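Local coordinates for protein argininosuccinate lyase (Chelativorans sp., PDB 6RXA) that acts as a C-N lyase (EDDS lyase) of the aspartase/fumarase superfamily and probably splits argininosuccinate into fumarate and L-arginine, at residues M367-D372 with V440-G445; Y359-Y364 with L434-N439; S70-V75 with L89-A94; E77-A80 with L85-Y88. The protein carries 2 engineered substitutions. All blocks are in the same frame, centred on the assembly; numbering follows the deposited sequence.

Contact 1 (M367-D372 with V440-G445); sequences MTDLTD and VLRREG
The carboxylate of D369 lies at the edges of two guanidinium groups, those of R442 and R443. Together the three residues form a salt-bridge network between helix 367-378 and the segment 440-445, in the C-terminal helical part of the chain. R442 comes side-on. R442 NE (2.8 Å) and R442 NH2 (2.9 Å) both bond to D369 OD2, which lies in the guanidinium plane. The two flat groups are nevertheless turned 56° apart, and R442 NE meets OD2 from above the carboxylate plane. R443 comes end-on and flatter, with the planes only 22° apart. R443 NH1 and R443 NH2 both reach D369 OD1, from the same face of the carboxylate. R443 NH2 also bonds to D369 OD2, at 3.2 Å. Five bonds thus hold one buried carboxylate, and the two positive groups probably keep it ionised. The R442 chain bends at its CG-CD bond (chi3 -74°), which brings NE round to the acid, while the R443 chain stays extended from CG to NE. An asparagine at D369 would remove the negative charge, and the two guanidinium groups would probably lose the counter-ion they share. Each arginine has further partners: R442 NH1 pairs with D432, and R443 NE bonds to Q164. D372, on the same helix as D369, bonds through OD1 to W208 of the second subunit. Next to the acid, the methyl CG2 of T368 rests 4.0 Å from R443 NH1, at the guanidinium edge.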
loop_
_atom_site.group_PDB
_atom_site.type_symbol
_atom_site.label_atom_id
_atom_site.label_comp_id
_atom_site.label_asym_id
_atom_site.label_seq_id
_atom_site.Cartn_x
_atom_site.Cartn_y
_atom_site.Cartn_z
ATOM N N MET A 367 -7.372 -31.093 -26.093
ATOM C CA MET A 367 -8.499 -30.793 -26.968
ATOM C C MET A 367 -8.193 -29.686 -27.980
ATOM O O MET A 367 -8.819 -29.653 -29.046
ATOM C CB MET A 367 -9.744 -30.446 -26.155
ATOM C CG MET A 367 -10.306 -31.605 -25.364
ATOM S SD MET A 367 -10.823 -32.983 -26.403
ATOM C CE MET A 367 -9.587 -34.209 -25.972
ATOM N N THR A 368 -7.265 -28.773 -27.677
ATOM C CA THR A 368 -6.911 -27.768 -28.674
ATOM C C THR A 368 -6.330 -28.432 -29.910
ATOM O O THR A 368 -6.700 -28.100 -31.040
ATOM C CB THR A 368 -5.906 -26.757 -28.133
ATOM O OG1 THR A 368 -6.465 -26.026 -27.045
ATOM C CG2 THR A 368 -5.544 -25.765 -29.249
ATOM N N ASP A 369 -5.433 -29.398 -29.715
ATOM C CA ASP A 369 -4.856 -30.071 -30.874
ATOM C C ASP A 369 -5.912 -30.820 -31.674
ATOM O O ASP A 369 -5.844 -30.874 -32.905
ATOM C CB ASP A 369 -3.708 -30.985 -30.476
ATOM C CG ASP A 369 -2.395 -30.241 -30.425
ATOM O OD1 ASP A 369 -2.447 -28.996 -30.319
ATOM O OD2 ASP A 369 -1.323 -30.883 -30.511
ATOM N N LEU A 370 -6.906 -31.414 -31.000
ATOM C CA LEU A 370 -8.012 -32.030 -31.737
ATOM C C LEU A 370 -8.760 -30.992 -32.576
ATOM O O LEU A 370 -9.097 -31.247 -33.744
ATOM C CB LEU A 370 -8.942 -32.761 -30.768
ATOM C CG LEU A 370 -10.059 -33.622 -31.364
ATOM C CD1 LEU A 370 -9.465 -34.785 -32.154
ATOM C CD2 LEU A 370 -10.996 -34.139 -30.282
ATOM N N THR A 371 -8.993 -29.801 -32.011
ATOM C CA THR A 371 -9.678 -28.728 -32.731
ATOM C C THR A 371 -8.844 -28.223 -33.908
ATOM O O THR A 371 -9.366 -28.021 -35.016
ATOM C CB THR A 371 -9.947 -27.569 -31.763
ATOM O OG1 THR A 371 -10.581 -28.045 -30.564
ATOM C CG2 THR A 371 -10.834 -26.507 -32.415
ATOM N N ASP A 372 -7.551 -27.966 -33.673
ATOM C CA ASP A 372 -6.677 -27.504 -34.745
ATOM C C ASP A 372 -6.618 -28.523 -35.871
ATOM O O ASP A 372 -6.518 -28.151 -37.051
ATOM C CB ASP A 372 -5.258 -27.289 -34.211
ATOM C CG ASP A 372 -5.085 -25.990 -33.431
ATOM O OD1 ASP A 372 -5.766 -24.989 -33.725
ATOM O OD2 ASP A 372 -4.224 -25.965 -32.531
ATOM N N VAL A 440 3.222 -31.693 -27.463
ATOM C CA VAL A 440 4.443 -30.966 -27.140
ATOM C C VAL A 440 5.306 -30.809 -28.380
ATOM O O VAL A 440 5.760 -29.708 -28.705
ATOM C CB VAL A 440 5.202 -31.681 -26.007
ATOM C CG1 VAL A 440 6.570 -31.085 -25.840
ATOM C CG2 VAL A 440 4.418 -31.569 -24.697
ATOM N N LEU A 441 5.513 -31.907 -29.113
ATOM C CA LEU A 441 6.386 -31.869 -30.282
ATOM C C LEU A 441 5.867 -30.912 -31.347
ATOM O O LEU A 441 6.658 -30.260 -32.044
ATOM C CB LEU A 441 6.542 -33.277 -30.853
ATOM C CG LEU A 441 7.307 -34.275 -29.989
ATOM C CD1 LEU A 441 7.419 -35.630 -30.710
ATOM C CD2 LEU A 441 8.672 -33.737 -29.631
ATOM N N ARG A 442 4.545 -30.824 -31.517
ATOM C CA ARG A 442 3.995 -29.913 -32.515
ATOM C C ARG A 442 4.215 -28.446 -32.158
ATOM O O ARG A 442 4.238 -27.602 -33.060
ATOM C CB ARG A 442 2.498 -30.178 -32.702
ATOM C CG ARG A 442 2.226 -31.378 -33.586
ATOM C CD ARG A 442 0.760 -31.502 -33.923
ATOM N NE ARG A 442 -0.028 -31.982 -32.795
ATOM C CZ ARG A 442 -0.311 -33.265 -32.565
ATOM N NH1 ARG A 442 0.118 -34.215 -33.387
ATOM N NH2 ARG A 442 -1.042 -33.597 -31.510
ATOM N N ARG A 443 4.380 -28.128 -30.877
ATOM C CA ARG A 443 4.560 -26.748 -30.424
ATOM C C ARG A 443 6.055 -26.446 -30.408
ATOM O O ARG A 443 6.707 -26.413 -29.359
ATOM C CB ARG A 443 3.913 -26.556 -29.060
ATOM C CG ARG A 443 2.389 -26.615 -29.096
ATOM C CD ARG A 443 1.784 -26.733 -27.695
ATOM N NE ARG A 443 0.350 -26.468 -27.777
ATOM C CZ ARG A 443 -0.530 -27.304 -28.317
ATOM N NH1 ARG A 443 -1.817 -26.974 -28.394
ATOM N NH2 ARG A 443 -0.124 -28.476 -28.787
ATOM N N GLU A 444 6.598 -26.212 -31.609
ATOM C CA GLU A 444 8.043 -26.143 -31.812
ATOM C C GLU A 444 8.573 -24.754 -32.174
ATOM O O GLU A 444 9.763 -24.624 -32.482
ATOM C CB GLU A 444 8.486 -27.175 -32.855
ATOM C CG GLU A 444 7.785 -27.037 -34.194
ATOM C CD GLU A 444 8.329 -28.003 -35.227
ATOM O OE1 GLU A 444 7.833 -27.992 -36.373
ATOM O OE2 GLU A 444 9.255 -28.769 -34.884
ATOM N N GLY A 445 7.760 -23.712 -32.109
ATOM C CA GLY A 445 8.251 -22.374 -32.364
ATOM C C GLY A 445 9.024 -21.768 -31.192
ATOM O O GLY A 445 9.278 -22.397 -30.159
#

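Contact 2 (Y359-Y364 with L434-N439); sequences YAAENY and LDPWQN
The first turn of helix 436-442 packs here against the last turn of helix 353-362, with P436 meeting A360 and A361. The chains come close, with the CA atoms of A361 and P436 5.6 Å apart. Small side chains make this possible. The proline ring spans the two alanines with neighbouring carbons. P436 CB faces the methyl CB of A360 at 3.9 Å. P436 CG reaches the next residue, 3.8 Å from A361 CA, and also touches the A361 methyl. A water ties the backbones together beside this apolar patch. It donates to A361 O at 3.0 Å and to L434 O at 2.6 Å, so two carbonyls from different segments share one molecule. P436 follows directly on D435, the N-cap of helix 436-442. D435 OD1 accepts weak capping bonds from W437 N and Q438 N. The carbonyl of D435 is used as well. D435 O takes the helical bond from N439 N and a second bond, of 2.9 Å, from N439 ND2. That amide nitrogen sits well above the carbonyl plane, 57° out of it. N439 ND2 also bonds to A433 O, which links the new helix back to the end of helix 427-434. Just past helix 353-362, Y364 bonds through its OH to I401 O, and the Y364 side chain packs on Q285 of the third subunit.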
loop_
_atom_site.group_PDB
_atom_site.type_symbol
_atom_site.label_atom_id
_atom_site.label_comp_id
_atom_site.label_asym_id
_atom_site.label_seq_id
_atom_site.Cartn_x
_atom_site.Cartn_y
_atom_site.Cartn_z
ATOM N N TYR A 359 -2.192 -37.084 -16.152
ATOM C CA TYR A 359 -3.095 -35.950 -16.276
ATOM C C TYR A 359 -3.081 -35.403 -17.699
ATOM O O TYR A 359 -4.137 -35.134 -18.281
ATOM C CB TYR A 359 -2.702 -34.848 -15.305
ATOM C CG TYR A 359 -2.972 -35.135 -13.852
ATOM C CD1 TYR A 359 -3.715 -36.233 -13.446
ATOM C CD2 TYR A 359 -2.469 -34.306 -12.879
ATOM C CE1 TYR A 359 -3.956 -36.475 -12.093
ATOM C CE2 TYR A 359 -2.718 -34.531 -11.544
ATOM C CZ TYR A 359 -3.444 -35.605 -11.148
ATOM O OH TYR A 359 -3.668 -35.825 -9.799
ATOM N N ALA A 360 -1.887 -35.237 -18.278
ATOM C CA ALA A 360 -1.799 -34.677 -19.627
ATOM C C ALA A 360 -2.561 -35.531 -20.632
ATOM O O ALA A 360 -3.194 -35.003 -21.556
ATOM C CB ALA A 360 -0.337 -34.535 -20.052
ATOM N N ALA A 361 -2.510 -36.856 -20.469
ATOM C CA ALA A 361 -3.154 -37.763 -21.399
ATOM C C ALA A 361 -4.647 -37.910 -21.143
ATOM O O ALA A 361 -5.403 -38.195 -22.083
ATOM C CB ALA A 361 -2.520 -39.151 -21.288
ATOM N N GLU A 362 -5.096 -37.721 -19.905
ATOM C CA GLU A 362 -6.451 -38.094 -19.520
ATOM C C GLU A 362 -7.413 -36.941 -19.288
ATOM O O GLU A 362 -8.618 -37.142 -19.444
ATOM C CB GLU A 362 -6.425 -38.972 -18.259
ATOM C CG GLU A 362 -5.701 -40.279 -18.481
ATOM C CD GLU A 362 -5.788 -41.226 -17.301
ATOM O OE1 GLU A 362 -6.251 -40.809 -16.222
ATOM O OE2 GLU A 362 -5.397 -42.400 -17.468
ATOM N N ASN A 363 -6.945 -35.738 -18.930
ATOM C CA ASN A 363 -7.829 -34.708 -18.393
ATOM C C ASN A 363 -8.176 -33.584 -19.376
ATOM O O ASN A 363 -8.600 -32.504 -18.949
ATOM C CB ASN A 363 -7.248 -34.120 -17.112
ATOM C CG ASN A 363 -7.254 -35.098 -15.963
ATOM O OD1 ASN A 363 -7.826 -36.175 -16.050
ATOM N ND2 ASN A 363 -6.615 -34.715 -14.865
ATOM N N TYR A 364 -8.042 -33.823 -20.666
ATOM C CA TYR A 364 -8.620 -33.027 -21.761
ATOM C C TYR A 364 -7.789 -31.825 -22.174
ATOM O O TYR A 364 -8.278 -31.011 -23.000
ATOM C CB TYR A 364 -10.082 -32.629 -21.520
ATOM C CG TYR A 364 -10.950 -33.801 -21.097
ATOM C CD1 TYR A 364 -11.253 -34.822 -21.982
ATOM C CD2 TYR A 364 -11.435 -33.891 -19.796
ATOM C CE1 TYR A 364 -12.025 -35.900 -21.587
ATOM C CE2 TYR A 364 -12.206 -34.962 -19.396
ATOM C CZ TYR A 364 -12.502 -35.957 -20.295
ATOM O OH TYR A 364 -13.277 -37.026 -19.892
ATOM N N LEU A 434 -4.560 -36.522 -29.902
ATOM C CA LEU A 434 -4.772 -36.713 -28.472
ATOM C C LEU A 434 -3.536 -37.217 -27.742
ATOM O O LEU A 434 -3.581 -37.397 -26.519
ATOM C CB LEU A 434 -5.913 -37.707 -28.240
ATOM C CG LEU A 434 -7.279 -37.322 -28.787
ATOM C CD1 LEU A 434 -8.259 -38.486 -28.599
ATOM C CD2 LEU A 434 -7.817 -36.070 -28.132
ATOM N N ASP A 435 -2.442 -37.451 -28.446
ATOM C CA ASP A 435 -1.216 -37.928 -27.821
ATOM C C ASP A 435 -0.526 -36.726 -27.194
ATOM O O ASP A 435 -0.106 -35.816 -27.925
ATOM C CB ASP A 435 -0.336 -38.553 -28.903
ATOM C CG ASP A 435 0.978 -39.080 -28.363
ATOM O OD1 ASP A 435 1.493 -38.554 -27.359
ATOM O OD2 ASP A 435 1.520 -40.028 -28.976
ATOM N N PRO A 436 -0.395 -36.654 -25.861
ATOM C CA PRO A 436 0.131 -35.418 -25.262
ATOM C C PRO A 436 1.571 -35.135 -25.629
ATOM O O PRO A 436 1.977 -33.966 -25.649
ATOM C CB PRO A 436 -0.040 -35.643 -23.749
ATOM C CG PRO A 436 -0.058 -37.131 -23.593
ATOM C CD PRO A 436 -0.689 -37.683 -24.839
ATOM N N TRP A 437 2.378 -36.169 -25.887
ATOM C CA TRP A 437 3.747 -35.916 -26.311
ATOM C C TRP A 437 3.772 -35.312 -27.709
ATOM O O TRP A 437 4.578 -34.415 -27.983
ATOM C CB TRP A 437 4.583 -37.195 -26.254
ATOM C CG TRP A 437 6.033 -36.947 -26.573
ATOM C CD1 TRP A 437 6.769 -37.509 -27.577
ATOM C CD2 TRP A 437 6.911 -36.043 -25.895
ATOM N NE1 TRP A 437 8.057 -37.017 -27.558
ATOM C CE2 TRP A 437 8.167 -36.118 -26.528
ATOM C CE3 TRP A 437 6.756 -35.178 -24.802
ATOM C CZ2 TRP A 437 9.259 -35.362 -26.110
ATOM C CZ3 TRP A 437 7.843 -34.433 -24.392
ATOM C CH2 TRP A 437 9.076 -34.528 -25.043
ATOM N N GLN A 438 2.887 -35.778 -28.599
ATOM C CA GLN A 438 2.769 -35.134 -29.907
ATOM C C GLN A 438 2.281 -33.694 -29.780
ATOM O O GLN A 438 2.649 -32.846 -30.601
ATOM C CB GLN A 438 1.878 -35.934 -30.856
ATOM C CG GLN A 438 2.426 -37.310 -31.191
ATOM C CD GLN A 438 3.808 -37.269 -31.817
ATOM O OE1 GLN A 438 4.058 -36.518 -32.758
ATOM N NE2 GLN A 438 4.715 -38.078 -31.288
ATOM N N ASN A 439 1.446 -33.394 -28.772
ATOM C CA ASN A 439 1.058 -32.002 -28.548
ATOM C C ASN A 439 2.294 -31.156 -28.263
ATOM O O ASN A 439 2.403 -30.011 -28.722
ATOM C CB ASN A 439 0.098 -31.868 -27.356
ATOM C CG ASN A 439 -1.339 -32.148 -27.708
ATOM O OD1 ASN A 439 -2.217 -31.330 -27.433
ATOM N ND2 ASN A 439 -1.596 -33.306 -28.278
HETATM O O HOH W 1 -5.539 -37.019 -24.786
#

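Contact 3 (S70-V75 with L89-A94); sequences SGLAQV and LPYEAA
The OH atom of Y91 comes to 3.3 Å from L72 O, but its hydrogen bond goes to D76 OD1, just beyond the segment 70-75 on the same helix. The ring reaches across to helix 62-79, where D76 holds its polar end. L72 meets it at the edge, in the ring plane. L72 CD2 lies 3.4 Å from Y91 OH and 3.7 Å from Y91 CE1. V75 covers one face. V75 CG1 stands 3.8 Å from the centroid of the Y91 ring, a CH-pi contact 25° off the normal and shifted toward the CD2-CE2 edge. V75 CG1 is anti to the backbone N (chi1 -178°), which lays it over the ring. These residues belong to a pair of helices, 62-79 and 88-99, joined by a short loop. The axes of the two segments cross at 117° and approach to 10.2 Å. Nearer the loop than L72, V75 CG1 also touches A94 CB at 3.9 Å, where the small alanine lets the chains draw together. Helix 35-56 adds H47, whose ring meets that of Y91. On the segment 89-94, E92 OE1 forms a salt bridge with R383 NE of the second subunit.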
loop_
_atom_site.group_PDB
_atom_site.type_symbol
_atom_site.label_atom_id
_atom_site.label_comp_id
_atom_site.label_asym_id
_atom_site.label_seq_id
_atom_site.Cartn_x
_atom_site.Cartn_y
_atom_site.Cartn_z
ATOM N N SER A 70 44.262 7.476 13.030
ATOM C CA SER A 70 44.547 6.523 14.100
ATOM C C SER A 70 43.435 6.528 15.145
ATOM O O SER A 70 43.065 5.475 15.675
ATOM C CB SER A 70 45.895 6.838 14.745
ATOM O OG SER A 70 46.955 6.491 13.879
ATOM N N GLY A 71 42.879 7.705 15.446
ATOM C CA GLY A 71 41.767 7.766 16.381
ATOM C C GLY A 71 40.527 7.052 15.883
ATOM O O GLY A 71 39.798 6.432 16.666
ATOM N N LEU A 72 40.246 7.140 14.575
ATOM C CA LEU A 72 39.091 6.437 14.023
ATOM C C LEU A 72 39.178 4.940 14.302
ATOM O O LEU A 72 38.177 4.306 14.654
ATOM C CB LEU A 72 38.964 6.680 12.518
ATOM C CG LEU A 72 38.717 8.110 12.059
ATOM C CD1 LEU A 72 38.760 8.141 10.527
ATOM C CD2 LEU A 72 37.402 8.641 12.570
ATOM N N ALA A 73 40.373 4.360 14.160
ATOM C CA ALA A 73 40.532 2.940 14.449
ATOM C C ALA A 73 40.215 2.644 15.910
ATOM O O ALA A 73 39.574 1.634 16.222
ATOM C CB ALA A 73 41.955 2.510 14.102
ATOM N N GLN A 74 40.639 3.522 16.819
ATOM C CA GLN A 74 40.356 3.307 18.235
ATOM C C GLN A 74 38.861 3.413 18.526
ATOM O O GLN A 74 38.307 2.585 19.254
ATOM C CB GLN A 74 41.139 4.306 19.086
ATOM C CG GLN A 74 42.654 4.202 18.962
ATOM C CD GLN A 74 43.360 5.302 19.744
ATOM O OE1 GLN A 74 43.295 5.336 20.971
ATOM N NE2 GLN A 74 44.018 6.213 19.034
ATOM N N VAL A 75 38.180 4.419 17.968
ATOM C CA VAL A 75 36.757 4.573 18.262
ATOM C C VAL A 75 35.946 3.459 17.608
ATOM O O VAL A 75 34.971 2.963 18.184
ATOM C CB VAL A 75 36.254 5.975 17.882
ATOM C CG1 VAL A 75 34.798 6.120 18.249
ATOM C CG2 VAL A 75 37.065 7.046 18.606
ATOM N N LEU A 89 27.250 12.254 15.980
ATOM C CA LEU A 89 27.742 13.158 17.017
ATOM C C LEU A 89 28.309 12.398 18.208
ATOM O O LEU A 89 29.371 12.796 18.714
ATOM C CB LEU A 89 26.687 14.194 17.415
ATOM C CG LEU A 89 26.462 15.300 16.378
ATOM C CD1 LEU A 89 25.314 16.211 16.798
ATOM C CD2 LEU A 89 27.736 16.121 16.166
ATOM N N PRO A 90 27.689 11.310 18.685
ATOM C CA PRO A 90 28.348 10.502 19.725
ATOM C C PRO A 90 29.714 9.978 19.315
ATOM O O PRO A 90 30.649 9.954 20.131
ATOM C CB PRO A 90 27.335 9.377 19.985
ATOM C CG PRO A 90 25.998 10.027 19.685
ATOM C CD PRO A 90 26.276 10.931 18.491
ATOM N N TYR A 91 29.848 9.543 18.062
ATOM C CA TYR A 91 31.122 9.031 17.575
ATOM C C TYR A 91 32.175 10.130 17.541
ATOM O O TYR A 91 33.313 9.927 17.982
ATOM C CB TYR A 91 30.897 8.431 16.185
ATOM C CG TYR A 91 32.120 7.820 15.569
ATOM C CD1 TYR A 91 33.052 8.606 14.910
ATOM C CD2 TYR A 91 32.337 6.456 15.638
ATOM C CE1 TYR A 91 34.184 8.049 14.340
ATOM C CE2 TYR A 91 33.468 5.886 15.067
ATOM C CZ TYR A 91 34.383 6.693 14.417
ATOM O OH TYR A 91 35.508 6.146 13.851
ATOM N N GLU A 92 31.811 11.304 17.023
ATOM C CA GLU A 92 32.757 12.407 16.975
ATOM C C GLU A 92 33.199 12.800 18.377
ATOM O O GLU A 92 34.368 13.130 18.596
ATOM C CB GLU A 92 32.133 13.602 16.251
ATOM C CG GLU A 92 33.174 14.655 15.865
ATOM C CD GLU A 92 32.575 16.016 15.540
ATOM O OE1 GLU A 92 32.580 16.887 16.435
ATOM O OE2 GLU A 92 32.111 16.223 14.397
ATOM N N ALA A 93 32.275 12.763 19.341
ATOM C CA ALA A 93 32.626 13.140 20.707
ATOM C C ALA A 93 33.565 12.122 21.334
ATOM O O ALA A 93 34.502 12.491 22.055
ATOM C CB ALA A 93 31.364 13.334 21.545
ATOM N N ALA A 94 33.344 10.832 21.067
ATOM C CA ALA A 94 34.291 9.819 21.500
ATOM C C ALA A 94 35.652 10.024 20.841
ATOM O O ALA A 94 36.689 9.828 21.474
ATOM C CB ALA A 94 33.749 8.423 21.194
#

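Contact 4 (E77-A80 with L85-Y88); sequences ELAA and LRTY
The chain folds back on itself here, bringing A79 near the end of helix 62-79 to within 5.3 Å of L85, CA to CA. R86 secures the turn from the far side of the loop. Its guanidinium comes side-on to the carbonyl of A79, and two nitrogens grip one oxygen: R86 NE to A79 O at 3.0 Å and R86 NH2 to A79 O at 2.9 Å. The oxygen lies in the guanidinium plane. NH2 in turn lies in the carbonyl plane, whereas NE is tilted 25° from it. R86 NH2 is also 3.1 Å from A80 O. With chi2 174° and chi3 -170° the R86 chain runs out straight, which carries NE and NH2 to A79 O. A positive group at the carbonyl end of a helix is likely to be favoured by the helix dipole. A leucine in place of R86 would remove both donors, and A79 O would probably be left without its double grip. L85 supplies the apolar half of the contact. Its CB meets the methyl CB of A79 at 4.0 Å, and its CD1 branch lies 3.8 Å from L78 CB. L85 and A79 are buried, while L78 and A80 are exposed. The turn connects helix 62-79 to helix 88-99. Helix 35-56 packs against it: F40 touches both A79 and R86, and S37 OG takes a bond from R86 NH1. Farther along, Y88, the first residue of helix 88-99, packs on R112 and L115 of helix 112-147.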
loop_
_atom_site.group_PDB
_atom_site.type_symbol
_atom_site.label_atom_id
_atom_site.label_comp_id
_atom_site.label_asym_id
_atom_site.label_seq_id
_atom_site.Cartn_x
_atom_site.Cartn_y
_atom_site.Cartn_z
ATOM N N GLU A 77 36.862 0.435 17.373
ATOM C CA GLU A 77 36.955 -0.703 18.282
ATOM C C GLU A 77 36.021 -0.529 19.475
ATOM O O GLU A 77 35.365 -1.486 19.896
ATOM C CB GLU A 77 38.402 -0.913 18.727
ATOM C CG GLU A 77 38.538 -1.979 19.800
ATOM C CD GLU A 77 39.613 -2.992 19.488
ATOM O OE1 GLU A 77 40.794 -2.599 19.390
ATOM O OE2 GLU A 77 39.271 -4.182 19.335
ATOM N N LEU A 78 35.937 0.685 20.026
ATOM C CA LEU A 78 34.994 0.945 21.111
ATOM C C LEU A 78 33.563 0.685 20.667
ATOM O O LEU A 78 32.760 0.112 21.413
ATOM C CB LEU A 78 35.109 2.395 21.577
ATOM C CG LEU A 78 36.404 2.821 22.253
ATOM C CD1 LEU A 78 36.361 4.287 22.570
ATOM C CD2 LEU A 78 36.622 2.016 23.520
ATOM N N ALA A 79 33.219 1.128 19.457
ATOM C CA ALA A 79 31.865 0.987 18.948
ATOM C C ALA A 79 31.482 -0.458 18.660
ATOM O O ALA A 79 30.288 -0.750 18.567
ATOM C CB ALA A 79 31.718 1.841 17.688
ATOM N N ALA A 80 32.448 -1.368 18.523
ATOM C CA ALA A 80 32.111 -2.768 18.271
ATOM C C ALA A 80 31.255 -3.360 19.389
ATOM O O ALA A 80 30.454 -4.270 19.135
ATOM C CB ALA A 80 33.383 -3.599 18.078
ATOM N N LEU A 85 27.841 4.559 20.276
ATOM C CA LEU A 85 28.821 5.289 19.489
ATOM C C LEU A 85 28.619 5.127 17.991
ATOM O O LEU A 85 29.489 5.530 17.218
ATOM C CB LEU A 85 30.228 4.817 19.840
ATOM C CG LEU A 85 30.592 5.059 21.301
ATOM C CD1 LEU A 85 31.971 4.533 21.574
ATOM C CD2 LEU A 85 30.488 6.548 21.624
ATOM N N ARG A 86 27.505 4.542 17.564
ATOM C CA ARG A 86 27.297 4.216 16.153
ATOM C C ARG A 86 26.538 5.286 15.375
ATOM O O ARG A 86 26.315 5.099 14.176
ATOM C CB ARG A 86 26.617 2.852 16.007
ATOM C CG ARG A 86 27.496 1.734 16.519
ATOM C CD ARG A 86 26.795 0.386 16.517
ATOM N NE ARG A 86 27.601 -0.579 17.245
ATOM C CZ ARG A 86 27.203 -1.796 17.591
ATOM N NH1 ARG A 86 25.990 -2.219 17.261
ATOM N NH2 ARG A 86 28.031 -2.583 18.267
ATOM N N THR A 87 26.140 6.389 16.011
ATOM C CA THR A 87 25.626 7.569 15.326
ATOM C C THR A 87 26.667 8.682 15.409
ATOM O O THR A 87 27.596 8.622 16.220
ATOM C CB THR A 87 24.282 8.025 15.896
ATOM O OG1 THR A 87 24.401 8.303 17.290
ATOM C CG2 THR A 87 23.217 6.934 15.682
ATOM N N TYR A 88 26.502 9.707 14.564
ATOM C CA TYR A 88 27.631 10.570 14.225
ATOM C C TYR A 88 28.113 11.415 15.410
ATOM O O TYR A 88 29.295 11.386 15.761
ATOM C CB TYR A 88 27.338 11.468 13.009
ATOM C CG TYR A 88 28.557 12.306 12.790
ATOM C CD1 TYR A 88 29.714 11.725 12.276
ATOM C CD2 TYR A 88 28.607 13.629 13.199
ATOM C CE1 TYR A 88 30.873 12.446 12.152
ATOM C CE2 TYR A 88 29.778 14.364 13.073
ATOM C CZ TYR A 88 30.898 13.760 12.541
ATOM O OH TYR A 88 32.080 14.459 12.410
#

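The contacts form two pairs at opposite ends of the subunit. Contacts 1 and 2 share helix 436-442, with centres 10 Å apart, and N439 of contact 2 packs against D369 of contact 1. Contacts 3 and 4 share helix 62-79, with centres 7 Å apart. Contact 4 is nested in the loop closed by contact 3, and L85 CD2 touches A94 CB at 3.8 Å. Contacts 1 and 3 lie about 71 Å apart, centre to centre. Both ends come near residues that bind fumarate in other structures of this protein, though none is bound to this chain: the T368 side chain is about 10 Å from that of T158, and the Y91 side chain about 9 Å from that of R112. Contacts 1 and 3 both touch the second subunit.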